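Local coordinates for protein VP1 (PDB 4FMH) that forms the pentameric units of the Merkel cell polyomavirus capsid and binds sialylated receptor oligosaccharides, at residues Val102-Leu107 against His272-Tyr277; Phe135-Glu140 against Asp249-Ser254; Pro141-Gly146 against Pro204-Asn209. All blocks are in the same frame, centred on the assembly; numbering follows the deposited sequence.

Contact 1. Residues Val102-Leu107 against His272-Tyr277; sequences VGISSL and HGLPRY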
ATOM      1  N   VAL B 102     -20.185   6.059   7.329  1.00 11.80           N
ATOM      2  CA  VAL B 102     -20.929   5.434   8.423  1.00 11.90           C
ATOM      3  C   VAL B 102     -21.395   4.039   8.016  1.00 11.95           C
ATOM      4  O   VAL B 102     -21.764   3.820   6.862  1.00 12.33           O
ATOM      5  CB  VAL B 102     -22.149   6.316   8.822  1.00 13.21           C
ATOM      6  CG1 VAL B 102     -23.037   5.630   9.878  1.00 13.06           C
ATOM      7  CG2 VAL B 102     -21.672   7.682   9.325  1.00 13.49           C
ATOM      8  N   GLY B 103     -21.388   3.100   8.962  1.00 11.05           N
ATOM      9  CA  GLY B 103     -21.900   1.755   8.694  1.00 10.31           C
ATOM     10  C   GLY B 103     -20.901   0.822   8.037  1.00 10.90           C
ATOM     11  O   GLY B 103     -21.277  -0.180   7.407  1.00 10.23           O
ATOM     12  N   ILE B 104     -19.618   1.133   8.192  1.00  9.42           N
ATOM     13  CA  ILE B 104     -18.577   0.296   7.604  1.00  9.97           C
ATOM     14  C   ILE B 104     -18.650  -1.147   8.133  1.00 10.05           C
ATOM     15  O   ILE B 104     -18.527  -2.107   7.360  1.00  9.63           O
ATOM     16  CB  ILE B 104     -17.165   0.921   7.785  1.00  9.92           C
ATOM     17  CG1 ILE B 104     -16.972   2.091   6.809  1.00  8.79           C
ATOM     18  CG2 ILE B 104     -16.091  -0.119   7.532  1.00 10.32           C
ATOM     19  CD1 ILE B 104     -15.847   3.063   7.214  1.00  8.82           C
ATOM     20  N   SER B 105     -18.887  -1.286   9.439  1.00  9.00           N
ATOM     21  CA  SER B 105     -18.977  -2.591  10.090  1.00 11.32           C
ATOM     22  C   SER B 105     -20.061  -3.510   9.501  1.00 11.80           C
ATOM     23  O   SER B 105     -19.930  -4.731   9.550  1.00 11.36           O
ATOM     24  CB  SER B 105     -19.207  -2.421  11.598  1.00 11.27           C
ATOM     25  OG  SER B 105     -20.482  -1.866  11.847  1.00 13.60           O
ATOM     26  N   SER B 106     -21.117  -2.924   8.938  1.00 11.02           N
ATOM     27  CA  SER B 106     -22.179  -3.710   8.307  1.00 12.20           C
ATOM     28  C   SER B 106     -21.655  -4.613   7.192  1.00 11.84           C
ATOM     29  O   SER B 106     -22.298  -5.597   6.843  1.00 12.69           O
ATOM     30  CB  SER B 106     -23.280  -2.798   7.749  1.00 11.18           C
ATOM     31  OG  SER B 106     -22.869  -2.202   6.526  1.00 11.51           O
ATOM     32  N   LEU B 107     -20.499  -4.267   6.623  1.00 11.46           N
ATOM     33  CA  LEU B 107     -19.954  -5.028   5.501  1.00 10.94           C
ATOM     34  C   LEU B 107     -19.279  -6.355   5.882  1.00 12.24           C
ATOM     35  O   LEU B 107     -18.842  -7.104   5.000  1.00 12.46           O
ATOM     36  CB  LEU B 107     -19.027  -4.162   4.630  1.00 10.57           C
ATOM     37  CG  LEU B 107     -19.616  -2.852   4.072  1.00 11.85           C
ATOM     38  CD1 LEU B 107     -18.586  -2.094   3.220  1.00 10.85           C
ATOM     39  CD2 LEU B 107     -20.910  -3.104   3.284  1.00 10.10           C
ATOM     40  N   HIS B 272     -23.460  -0.971  -4.136  1.00 11.69           N
ATOM     41  CA  HIS B 272     -23.940  -0.609  -2.806  1.00 11.26           C
ATOM     42  C   HIS B 272     -23.155   0.609  -2.342  1.00 10.98           C
ATOM     43  O   HIS B 272     -21.967   0.746  -2.650  1.00  9.75           O
ATOM     44  CB  HIS B 272     -23.718  -1.794  -1.853  1.00  9.82           C
ATOM     45  CG  HIS B 272     -24.206  -1.581  -0.449  1.00 11.32           C
ATOM     46  ND1 HIS B 272     -25.420  -1.000  -0.148  1.00 11.06           N
ATOM     47  CD2 HIS B 272     -23.658  -1.934   0.740  1.00 10.38           C
ATOM     48  CE1 HIS B 272     -25.581  -0.971   1.162  1.00 10.34           C
ATOM     49  NE2 HIS B 272     -24.527  -1.533   1.725  1.00 11.38           N
ATOM     50  N   GLY B 273     -23.825   1.501  -1.620  1.00 11.04           N
ATOM     51  CA  GLY B 273     -23.164   2.670  -1.051  1.00 10.98           C
ATOM     52  C   GLY B 273     -23.435   2.788   0.436  1.00 11.42           C
ATOM     53  O   GLY B 273     -24.348   2.145   0.956  1.00 11.41           O
ATOM     54  N   LEU B 274     -22.634   3.606   1.120  1.00  9.38           N
ATOM     55  CA  LEU B 274     -22.839   3.888   2.543  1.00  9.92           C
ATOM     56  C   LEU B 274     -23.028   5.392   2.778  1.00 10.46           C
ATOM     57  O   LEU B 274     -22.603   6.198   1.942  1.00 11.08           O
ATOM     58  CB  LEU B 274     -21.655   3.353   3.366  1.00  9.17           C
ATOM     59  CG  LEU B 274     -21.526   1.831   3.482  1.00 10.15           C
ATOM     60  CD1 LEU B 274     -20.217   1.491   4.200  1.00  9.20           C
ATOM     61  CD2 LEU B 274     -22.713   1.242   4.250  1.00 11.84           C
ATOM     62  N   PRO B 275     -23.669   5.772   3.905  1.00 11.02           N
ATOM     63  CA  PRO B 275     -23.845   7.185   4.247  1.00 10.53           C
ATOM     64  C   PRO B 275     -22.531   7.804   4.703  1.00 11.72           C
ATOM     65  O   PRO B 275     -21.580   7.084   5.049  1.00 10.87           O
ATOM     66  CB  PRO B 275     -24.806   7.151   5.448  1.00 11.61           C
ATOM     67  CG  PRO B 275     -25.254   5.735   5.587  1.00 13.81           C
ATOM     68  CD  PRO B 275     -24.178   4.901   4.978  1.00  9.68           C
ATOM     69  N   ARG B 276     -22.497   9.132   4.712  1.00 11.36           N
ATOM     70  CA  ARG B 276     -21.343   9.874   5.170  1.00 11.11           C
ATOM     71  C   ARG B 276     -21.774  10.977   6.137  1.00 11.86           C
ATOM     72  O   ARG B 276     -22.770  11.681   5.912  1.00 11.99           O
ATOM     73  CB  ARG B 276     -20.577  10.467   3.984  1.00 10.30           C
ATOM     74  CG  ARG B 276     -19.265  11.148   4.386  1.00 11.96           C
ATOM     75  CD  ARG B 276     -18.535  11.715   3.177  1.00 12.00           C
ATOM     76  NE  ARG B 276     -17.728  10.707   2.490  1.00  9.67           N
ATOM     77  CZ  ARG B 276     -16.462  10.431   2.791  1.00 12.57           C
ATOM     78  NH1 ARG B 276     -15.853  11.070   3.780  1.00 10.99           N
ATOM     79  NH2 ARG B 276     -15.807   9.502   2.105  1.00  9.98           N
ATOM     80  N   TYR B 277     -21.014  11.091   7.219  1.00 11.07           N
ATOM     81  CA  TYR B 277     -21.203  12.120   8.226  1.00 12.13           C
ATOM     82  C   TYR B 277     -20.179  13.239   8.066  1.00 11.55           C
ATOM     83  O   TYR B 277     -19.037  12.985   7.681  1.00 10.72           O
ATOM     84  CB  TYR B 277     -21.100  11.493   9.626  1.00 12.81           C
ATOM     85  CG  TYR B 277     -20.980  12.511  10.733  1.00 14.94           C
ATOM     86  CD1 TYR B 277     -22.111  13.130  11.263  1.00 17.75           C
ATOM     87  CD2 TYR B 277     -19.728  12.875  11.232  1.00 15.59           C
ATOM     88  CE1 TYR B 277     -21.999  14.082  12.275  1.00 19.01           C
ATOM     89  CE2 TYR B 277     -19.610  13.823  12.246  1.00 19.38           C
ATOM     90  CZ  TYR B 277     -20.746  14.414  12.759  1.00 18.33           C
ATOM     91  OH  TYR B 277     -20.619  15.348  13.762  1.00 25.80           O
TER
HETATM   92  O   HOH W   1     -24.519  -2.114   4.329  1.00 10.12           O
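Val102 and Pro275 are joined by the one direct hydrogen bond between the two segments. Val102 N donates to Pro275 O at 2.9 Å, and the N-H points almost straight at the oxygen (172°). The donor sits above the carbonyl plane of Pro275. Beside this bond, Val102 CG2 packs on Tyr277 CB at 3.9 Å. This methyl lies beside the backbone N of Val102 because the other branch, CG1, is anti to that N (chi1 175°).

Leu274 fills the middle of the contact. Its CD1 meets Leu107 CD1 tip to tip at 4.1 Å and also touches Ile104 CG1. Its CD2 approaches Gly103 O. Leu107 uses its other methyl, CD2, at the edge of the His272 ring, 3.9 Å from His272 CD2.

A water in the plane of this ring bridges the segments. It hydrogen-bonds His272 NE2 and donates to Ser106 OG at 2.7 Å. Ser106 OG in turn donates to Gly103 O, which also accepts from Ser106 N, so two donors on one oxygen close the turn that leads into the 3-10 segment 105-107.

In the next shell, His272 ND1 bonds Thr47 O and the ring stacks on Tyr48. Val259 of strand 250-263 supports Leu107, His272 and Leu274. Leu147 of a neighbouring subunit packs on Ser106 and Pro275.

The contact is mainly apolar, resting on Leu274 with Leu107 and Ile104 and on Val102 with Tyr277. Val102 O is buried against Leu274 CB and Pro275 CD without a hydrogen-bond partner, which probably costs some stability.

Contact 2. Residues Phe135-Glu140 against Asp249-Ser254; sequences FAIGGE and DGLFIS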
ATOM      1  N   PHE B 135     -15.628  13.429  -1.252  1.00 11.61           N
ATOM      2  CA  PHE B 135     -16.429  14.423  -0.550  1.00 11.08           C
ATOM      3  C   PHE B 135     -15.918  15.797  -0.950  1.00 11.49           C
ATOM      4  O   PHE B 135     -14.756  15.943  -1.365  1.00 10.23           O
ATOM      5  CB  PHE B 135     -16.426  14.205   0.977  1.00 10.31           C
ATOM      6  CG  PHE B 135     -15.135  14.591   1.661  1.00 13.33           C
ATOM      7  CD1 PHE B 135     -14.080  13.689   1.753  1.00 12.94           C
ATOM      8  CD2 PHE B 135     -14.986  15.858   2.235  1.00 13.29           C
ATOM      9  CE1 PHE B 135     -12.890  14.038   2.395  1.00 15.75           C
ATOM     10  CE2 PHE B 135     -13.805  16.213   2.882  1.00 14.36           C
ATOM     11  CZ  PHE B 135     -12.757  15.308   2.962  1.00 11.77           C
ATOM     12  N   ALA B 136     -16.801  16.789  -0.850  1.00 11.48           N
ATOM     13  CA  ALA B 136     -16.480  18.162  -1.194  1.00 10.75           C
ATOM     14  C   ALA B 136     -17.176  19.102  -0.226  1.00 11.45           C
ATOM     15  O   ALA B 136     -18.321  18.858   0.186  1.00 11.71           O
ATOM     16  CB  ALA B 136     -16.919  18.466  -2.614  1.00 11.57           C
ATOM     17  N   ILE B 137     -16.467  20.160   0.138  1.00 10.50           N
ATOM     18  CA  ILE B 137     -17.008  21.236   0.957  1.00 12.56           C
ATOM     19  C   ILE B 137     -16.787  22.526   0.172  1.00 12.65           C
ATOM     20  O   ILE B 137     -15.655  22.821  -0.228  1.00 12.83           O
ATOM     21  CB  ILE B 137     -16.292  21.343   2.331  1.00 12.83           C
ATOM     22  CG1 ILE B 137     -16.192  19.971   3.037  1.00 13.65           C
ATOM     23  CG2 ILE B 137     -16.960  22.426   3.208  1.00 13.62           C
ATOM     24  CD1 ILE B 137     -17.522  19.349   3.458  1.00 13.52           C
ATOM     25  N   GLY B 138     -17.864  23.282  -0.052  1.00 13.31           N
ATOM     26  CA  GLY B 138     -17.777  24.536  -0.806  1.00 14.18           C
ATOM     27  C   GLY B 138     -18.730  25.617  -0.324  1.00 15.39           C
ATOM     28  O   GLY B 138     -19.679  25.338   0.416  1.00 15.05           O
ATOM     29  N   GLY B 139     -18.474  26.851  -0.754  1.00 15.82           N
ATOM     30  CA  GLY B 139     -19.346  27.984  -0.449  1.00 17.32           C
ATOM     31  C   GLY B 139     -20.345  28.226  -1.567  1.00 19.04           C
ATOM     32  O   GLY B 139     -21.015  29.265  -1.608  1.00 18.99           O
ATOM     33  N   GLU B 140     -20.431  27.252  -2.469  1.00 18.13           N
ATOM     34  CA  GLU B 140     -21.302  27.289  -3.641  1.00 19.06           C
ATOM     35  C   GLU B 140     -21.317  25.875  -4.235  1.00 18.03           C
ATOM     36  O   GLU B 140     -20.489  25.046  -3.844  1.00 15.78           O
ATOM     37  CB  GLU B 140     -20.800  28.318  -4.661  1.00 20.14           C
ATOM     38  CG  GLU B 140     -19.428  28.027  -5.255  1.00 21.90           C
ATOM     39  CD  GLU B 140     -18.876  29.213  -6.019  1.00 28.63           C
ATOM     40  OE1 GLU B 140     -18.971  29.218  -7.263  1.00 32.21           O
ATOM     41  OE2 GLU B 140     -18.367  30.152  -5.370  1.00 27.03           O
ATOM     42  N   ASP B 249     -24.870  32.823   2.514  1.00 28.32           N
ATOM     43  CA  ASP B 249     -24.923  32.100   3.791  1.00 28.20           C
ATOM     44  C   ASP B 249     -25.291  30.621   3.624  1.00 26.50           C
ATOM     45  O   ASP B 249     -26.031  30.057   4.433  1.00 27.47           O
ATOM     46  CB  ASP B 249     -25.874  32.796   4.778  1.00 29.67           C
ATOM     47  CG  ASP B 249     -25.374  34.168   5.204  1.00 34.02           C
ATOM     48  OD1 ASP B 249     -24.149  34.328   5.406  1.00 36.40           O
ATOM     49  OD2 ASP B 249     -26.209  35.085   5.352  1.00 35.58           O
ATOM     50  N   GLY B 250     -24.761  30.011   2.565  1.00 23.90           N
ATOM     51  CA  GLY B 250     -25.002  28.609   2.255  1.00 21.33           C
ATOM     52  C   GLY B 250     -23.707  27.828   2.178  1.00 19.38           C
ATOM     53  O   GLY B 250     -22.742  28.265   1.540  1.00 19.54           O
ATOM     54  N   LEU B 251     -23.692  26.683   2.854  1.00 17.51           N
ATOM     55  CA  LEU B 251     -22.578  25.752   2.813  1.00 16.40           C
ATOM     56  C   LEU B 251     -22.995  24.522   2.015  1.00 15.97           C
ATOM     57  O   LEU B 251     -24.012  23.893   2.315  1.00 15.70           O
ATOM     58  CB  LEU B 251     -22.170  25.350   4.236  1.00 16.92           C
ATOM     59  CG  LEU B 251     -21.054  24.310   4.413  1.00 16.83           C
ATOM     60  CD1 LEU B 251     -19.704  24.881   4.046  1.00 13.89           C
ATOM     61  CD2 LEU B 251     -21.038  23.824   5.852  1.00 16.10           C
ATOM     62  N   PHE B 252     -22.210  24.195   0.997  1.00 14.96           N
ATOM     63  CA  PHE B 252     -22.515  23.065   0.134  1.00 14.89           C
ATOM     64  C   PHE B 252     -21.656  21.863   0.481  1.00 13.96           C
ATOM     65  O   PHE B 252     -20.432  21.959   0.536  1.00 13.71           O
ATOM     66  CB  PHE B 252     -22.347  23.445  -1.334  1.00 15.01           C
ATOM     67  CG  PHE B 252     -23.515  24.217  -1.892  1.00 20.55           C
ATOM     68  CD1 PHE B 252     -23.637  25.582  -1.659  1.00 23.11           C
ATOM     69  CD2 PHE B 252     -24.504  23.570  -2.634  1.00 23.43           C
ATOM     70  CE1 PHE B 252     -24.727  26.311  -2.171  1.00 26.07           C
ATOM     71  CE2 PHE B 252     -25.597  24.288  -3.152  1.00 24.66           C
ATOM     72  CZ  PHE B 252     -25.703  25.659  -2.917  1.00 22.83           C
ATOM     73  N   ILE B 253     -22.323  20.740   0.731  1.00 14.18           N
ATOM     74  CA  ILE B 253     -21.670  19.492   1.108  1.00 13.74           C
ATOM     75  C   ILE B 253     -22.069  18.416   0.107  1.00 14.09           C
ATOM     76  O   ILE B 253     -23.262  18.163  -0.092  1.00 13.51           O
ATOM     77  CB  ILE B 253     -22.070  19.076   2.541  1.00 15.12           C
ATOM     78  CG1 ILE B 253     -21.868  20.271   3.497  1.00 18.22           C
ATOM     79  CG2 ILE B 253     -21.354  17.781   2.955  1.00 12.74           C
ATOM     80  CD1 ILE B 253     -21.118  19.984   4.766  1.00 24.25           C
ATOM     81  N   SER B 254     -21.067  17.795  -0.518  1.00 12.87           N
ATOM     82  CA  SER B 254     -21.288  16.816  -1.578  1.00 13.12           C
ATOM     83  C   SER B 254     -20.477  15.570  -1.305  1.00 12.05           C
ATOM     84  O   SER B 254     -19.394  15.657  -0.723  1.00 12.26           O
ATOM     85  CB  SER B 254     -20.849  17.386  -2.929  1.00 12.98           C
ATOM     86  OG  SER B 254     -21.377  18.683  -3.137  1.00 17.90           O
TER
HETATM   87  O   HOH W   2     -19.697  20.498  -1.873  1.00 13.89           O
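Ala136 pairs with Ser254, and Gly138 with Phe252, as hydrogen-bonded pairs of two antiparallel strands. Ile137 and Ile253 form the non-hydrogen-bonded pair between them. The axes of 135-138 and 250-254 run at 173° and come within 4.9 Å. Four backbone bonds of 2.8 to 3.0 Å close the ladder: Ala136 N to Ser254 O, Ser254 N to Ala136 O, Gly138 N to Phe252 O, and Phe252 N to Gly138 O.

One tightly packed face carries Ile137, Leu251 and Ile253. Ile137 CG2 meets Leu251 CD1 at 3.8 Å, whereas Ile137 CD1 meets Ile253 CD1 at 3.9 Å. The two isoleucines lie side by side and point the same way. With CG2 of Ile137 anti to the backbone N (chi1 -49°), this methyl is directed to Leu251; chi2 (-66°) then sets CD1 against Ile253. Leu26, Leu28, Phe278 and Val280 pack on Ile253, and Ala94 packs on Ile137, so this face is apolar core.

The face bearing Ala136, Phe252 and Ser254 is close-packed at one end. There the Phe252 ring lies against the turn that follows Gly138: Glu140 C sits over one ring face, 3.5 Å from Phe252 CD1, and Gly138 O is at the ring edge. Pro141 also touches this ring. The looser part is a water site at Ser254, together with the partly exposed Phe252 and Glu140. The water bonds Ser254 OG at 2.8 Å and makes weak bonds to Ala136 O and Phe252 O. Glu140 OE2 forms a salt bridge with Lys247 NZ and a hydrogen bond with Asn209 ND2.

Strand 131-138 thus pairs antiparallel with 250-263 in the jelly roll, and the Ile137 and Ile253 face packs on strands 89-101, 269-287 and 11-28, as in the core of a β-sandwich.

Contact 3. Residues Pro141-Gly146 against Pro204-Asn209; sequences PLDLQG and PSKNEN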
ATOM      1  N   PRO B 141     -22.252  25.591  -5.172  1.00 17.78           N
ATOM      2  CA  PRO B 141     -22.318  24.235  -5.723  1.00 16.62           C
ATOM      3  C   PRO B 141     -20.992  23.790  -6.336  1.00 16.09           C
ATOM      4  O   PRO B 141     -20.253  24.616  -6.893  1.00 16.69           O
ATOM      5  CB  PRO B 141     -23.377  24.346  -6.827  1.00 17.54           C
ATOM      6  CG  PRO B 141     -24.205  25.538  -6.468  1.00 18.41           C
ATOM      7  CD  PRO B 141     -23.292  26.477  -5.741  1.00 17.71           C
ATOM      8  N   LEU B 142     -20.696  22.497  -6.221  1.00 14.44           N
ATOM      9  CA  LEU B 142     -19.505  21.919  -6.843  1.00 14.39           C
ATOM     10  C   LEU B 142     -19.641  21.969  -8.368  1.00 14.41           C
ATOM     11  O   LEU B 142     -20.688  21.608  -8.920  1.00 14.35           O
ATOM     12  CB  LEU B 142     -19.313  20.477  -6.373  1.00 12.78           C
ATOM     13  CG  LEU B 142     -18.027  19.756  -6.772  1.00 14.53           C
ATOM     14  CD1 LEU B 142     -16.842  20.338  -6.011  1.00 12.86           C
ATOM     15  CD2 LEU B 142     -18.160  18.255  -6.514  1.00 13.35           C
ATOM     16  N   ASP B 143     -18.593  22.438  -9.037  1.00 13.58           N
ATOM     17  CA  ASP B 143     -18.580  22.482 -10.496  1.00 15.14           C
ATOM     18  C   ASP B 143     -18.261  21.099 -11.037  1.00 14.55           C
ATOM     19  O   ASP B 143     -17.337  20.443 -10.558  1.00 13.66           O
ATOM     20  CB  ASP B 143     -17.557  23.504 -11.004  1.00 15.43           C
ATOM     21  CG  ASP B 143     -17.911  24.936 -10.602  1.00 19.45           C
ATOM     22  OD1 ASP B 143     -18.980  25.417 -11.024  1.00 21.27           O
ATOM     23  OD2 ASP B 143     -17.123  25.572  -9.864  1.00 19.98           O
ATOM     24  N   LEU B 144     -19.021  20.670 -12.040  1.00 14.70           N
ATOM     25  CA  LEU B 144     -18.854  19.333 -12.619  1.00 13.83           C
ATOM     26  C   LEU B 144     -18.403  19.372 -14.070  1.00 14.14           C
ATOM     27  O   LEU B 144     -18.770  20.271 -14.820  1.00 13.79           O
ATOM     28  CB  LEU B 144     -20.164  18.543 -12.525  1.00 13.45           C
ATOM     29  CG  LEU B 144     -20.782  18.342 -11.138  1.00 14.28           C
ATOM     30  CD1 LEU B 144     -22.184  17.737 -11.241  1.00 14.70           C
ATOM     31  CD2 LEU B 144     -19.884  17.485 -10.249  1.00 13.92           C
ATOM     32  N   GLN B 145     -17.614  18.373 -14.450  1.00 13.09           N
ATOM     33  CA  GLN B 145     -17.204  18.162 -15.829  1.00 13.64           C
ATOM     34  C   GLN B 145     -17.808  16.831 -16.271  1.00 13.42           C
ATOM     35  O   GLN B 145     -17.723  15.838 -15.546  1.00 12.51           O
ATOM     36  CB  GLN B 145     -15.671  18.115 -15.933  1.00 12.48           C
ATOM     37  CG  GLN B 145     -15.129  17.644 -17.296  1.00 13.16           C
ATOM     38  CD  GLN B 145     -15.404  18.619 -18.434  1.00 16.80           C
ATOM     39  OE1 GLN B 145     -14.973  19.774 -18.395  1.00 17.72           O
ATOM     40  NE2 GLN B 145     -16.102  18.148 -19.472  1.00 13.62           N
ATOM     41  N   GLY B 146     -18.419  16.818 -17.454  1.00 13.76           N
ATOM     42  CA  GLY B 146     -18.983  15.580 -17.995  1.00 13.35           C
ATOM     43  C   GLY B 146     -17.985  14.797 -18.836  1.00 13.01           C
ATOM     44  O   GLY B 146     -17.251  15.373 -19.655  1.00 14.00           O
ATOM     45  N   PRO B 204     -11.775  20.408 -12.465  1.00 15.83           N
ATOM     46  CA  PRO B 204     -10.592  21.023 -11.843  1.00 15.39           C
ATOM     47  C   PRO B 204     -10.255  22.409 -12.400  1.00 15.83           C
ATOM     48  O   PRO B 204      -9.397  23.098 -11.844  1.00 15.39           O
ATOM     49  CB  PRO B 204      -9.474  20.019 -12.151  1.00 14.93           C
ATOM     50  CG  PRO B 204      -9.900  19.401 -13.451  1.00 15.48           C
ATOM     51  CD  PRO B 204     -11.407  19.298 -13.368  1.00 15.88           C
ATOM     52  N   SER B 205     -10.927  22.817 -13.478  1.00 15.23           N
ATOM     53  CA  SER B 205     -10.705  24.141 -14.056  1.00 16.68           C
ATOM     54  C   SER B 205     -11.511  25.215 -13.328  1.00 16.73           C
ATOM     55  O   SER B 205     -11.322  26.409 -13.556  1.00 16.58           O
ATOM     56  CB  SER B 205     -11.023  24.153 -15.559  1.00 17.61           C
ATOM     57  OG  SER B 205     -12.416  24.108 -15.800  1.00 17.46           O
ATOM     58  N   LYS B 206     -12.425  24.783 -12.467  1.00 15.08           N
ATOM     59  CA  LYS B 206     -13.226  25.716 -11.690  1.00 16.08           C
ATOM     60  C   LYS B 206     -13.041  25.380 -10.215  1.00 15.99           C
ATOM     61  O   LYS B 206     -11.907  25.123  -9.792  1.00 14.97           O
ATOM     62  CB  LYS B 206     -14.686  25.687 -12.151  1.00 16.35           C
ATOM     63  CG  LYS B 206     -14.853  26.154 -13.602  1.00 18.44           C
ATOM     64  CD  LYS B 206     -16.301  26.180 -14.067  1.00 22.04           C
ATOM     65  CE  LYS B 206     -17.067  27.327 -13.430  1.00 28.30           C
ATOM     66  NZ  LYS B 206     -18.492  27.348 -13.871  1.00 35.33           N
ATOM     67  N   ASN B 207     -14.126  25.381  -9.442  1.00 14.09           N
ATOM     68  CA  ASN B 207     -14.083  25.011  -8.015  1.00 14.71           C
ATOM     69  C   ASN B 207     -13.064  25.777  -7.163  1.00 15.67           C
ATOM     70  O   ASN B 207     -12.478  25.225  -6.232  1.00 15.30           O
ATOM     71  CB  ASN B 207     -13.900  23.494  -7.859  1.00 13.93           C
ATOM     72  CG  ASN B 207     -15.155  22.732  -8.192  1.00 15.14           C
ATOM     73  OD1 ASN B 207     -16.226  23.037  -7.670  1.00 13.70           O
ATOM     74  ND2 ASN B 207     -15.040  21.735  -9.076  1.00 12.93           N
ATOM     75  N   GLU B 208     -12.877  27.056  -7.481  1.00 17.60           N
ATOM     76  CA  GLU B 208     -11.986  27.928  -6.715  1.00 19.40           C
ATOM     77  C   GLU B 208     -12.458  28.037  -5.262  1.00 18.37           C
ATOM     78  O   GLU B 208     -11.647  28.154  -4.346  1.00 18.67           O
ATOM     79  CB  GLU B 208     -11.908  29.323  -7.357  1.00 21.15           C
ATOM     80  CG  GLU B 208     -11.179  29.373  -8.718  1.00 29.81           C
ATOM     81  CD  GLU B 208     -12.096  29.179  -9.947  1.00 38.50           C
ATOM     82  OE1 GLU B 208     -11.588  29.370 -11.080  1.00 41.90           O
ATOM     83  OE2 GLU B 208     -13.304  28.848  -9.802  1.00 35.95           O
ATOM     84  N   ASN B 209     -13.773  27.962  -5.070  1.00 16.48           N
ATOM     85  CA  ASN B 209     -14.405  28.172  -3.772  1.00 15.80           C
ATOM     86  C   ASN B 209     -14.956  26.872  -3.148  1.00 14.87           C
ATOM     87  O   ASN B 209     -15.869  26.899  -2.315  1.00 13.39           O
ATOM     88  CB  ASN B 209     -15.491  29.247  -3.915  1.00 16.34           C
ATOM     89  CG  ASN B 209     -15.933  29.826  -2.580  1.00 18.35           C
ATOM     90  OD1 ASN B 209     -15.125  30.030  -1.673  1.00 15.08           O
ATOM     91  ND2 ASN B 209     -17.227  30.098  -2.460  1.00 15.64           N
TER
HETATM   92  O   HOH W   3     -17.560  24.973  -6.336  1.00 13.03           O
HETATM   93  O   HOH W   4     -19.703  24.867 -13.728  1.00 19.59           O
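Strand 142-146 is the middle strand of a small three-stranded antiparallel sheet, and the loop leaving its neighbour 200-202 folds back onto it. Asn207 makes the main link, gripping Asp143 by both ends of its amide. Asp143 N donates to Asn207 OD1 at 2.8 Å, and Asn207 ND2 donates to Asp143 O at 3.0 Å. Thus the side-chain amide of Asn207 pairs with the backbone of Asp143 much as a neighbouring strand would. Asp143 O lies close to the amide plane of Asn207.

In a third bond backbone and side chain swap roles: Asn207 N donates to Asp143 OD2 at 3.0 Å, meeting that oxygen on its anti side. Asp143 CG stands beside its own backbone N (chi1 -64°), which turns the carboxylate toward the loop. Lys206 crosses this carboxylate at about a right angle. Its CB is 3.3 Å from Asp143 OD2, and a bend at chi3 (72°) brings NZ round to the other oxygen. The salt bridge from Lys206 NZ to Asp143 OD1 is long, 3.5 Å, and weak as a hydrogen bond. A water accepts from Lys206 NZ and donates to Asp143 OD1, giving a second path.

Another water bridges Pro141 O and Asn207 OD1. Leu142 CD1 lies close to the same OD1, at 3.2 Å.

Asn207 ND2 has a second acceptor in Asp203 O. Tyr212 of strand 210-217 packs on Leu142, Pro204 and Asn207, while Lys188 of strand 186-189 touches Asp143. Tyr277 of another subunit, not the one reaching contact 1, lies on Pro204 and Ser205.

Contacts 1 and 2 both reach the main sheet, through strands 269-287 and 250-263, which are neighbours in it. Their centres are 21 Å apart, and Arg276 NH1 touches Phe135 CD1 at 3.8 Å. Contact 3 belongs to the small sheet. It is nested inside the loop closed by contact 2, and both lie within the loop closed by contact 1. The centres of contacts 2 and 3 are 12 Å apart. Gly139 N and Asn209 O, 3.0 Å apart, probably form a hydrogen bond between them, and Ala136 CB packs on Leu142 CD1 at 3.9 Å. Contacts 1 and 3 do not touch; their nearest atoms are about 12 Å apart. Contact 1 lies toward the receptor site, with the His272 side chain about 12 Å from the bound sialic acid.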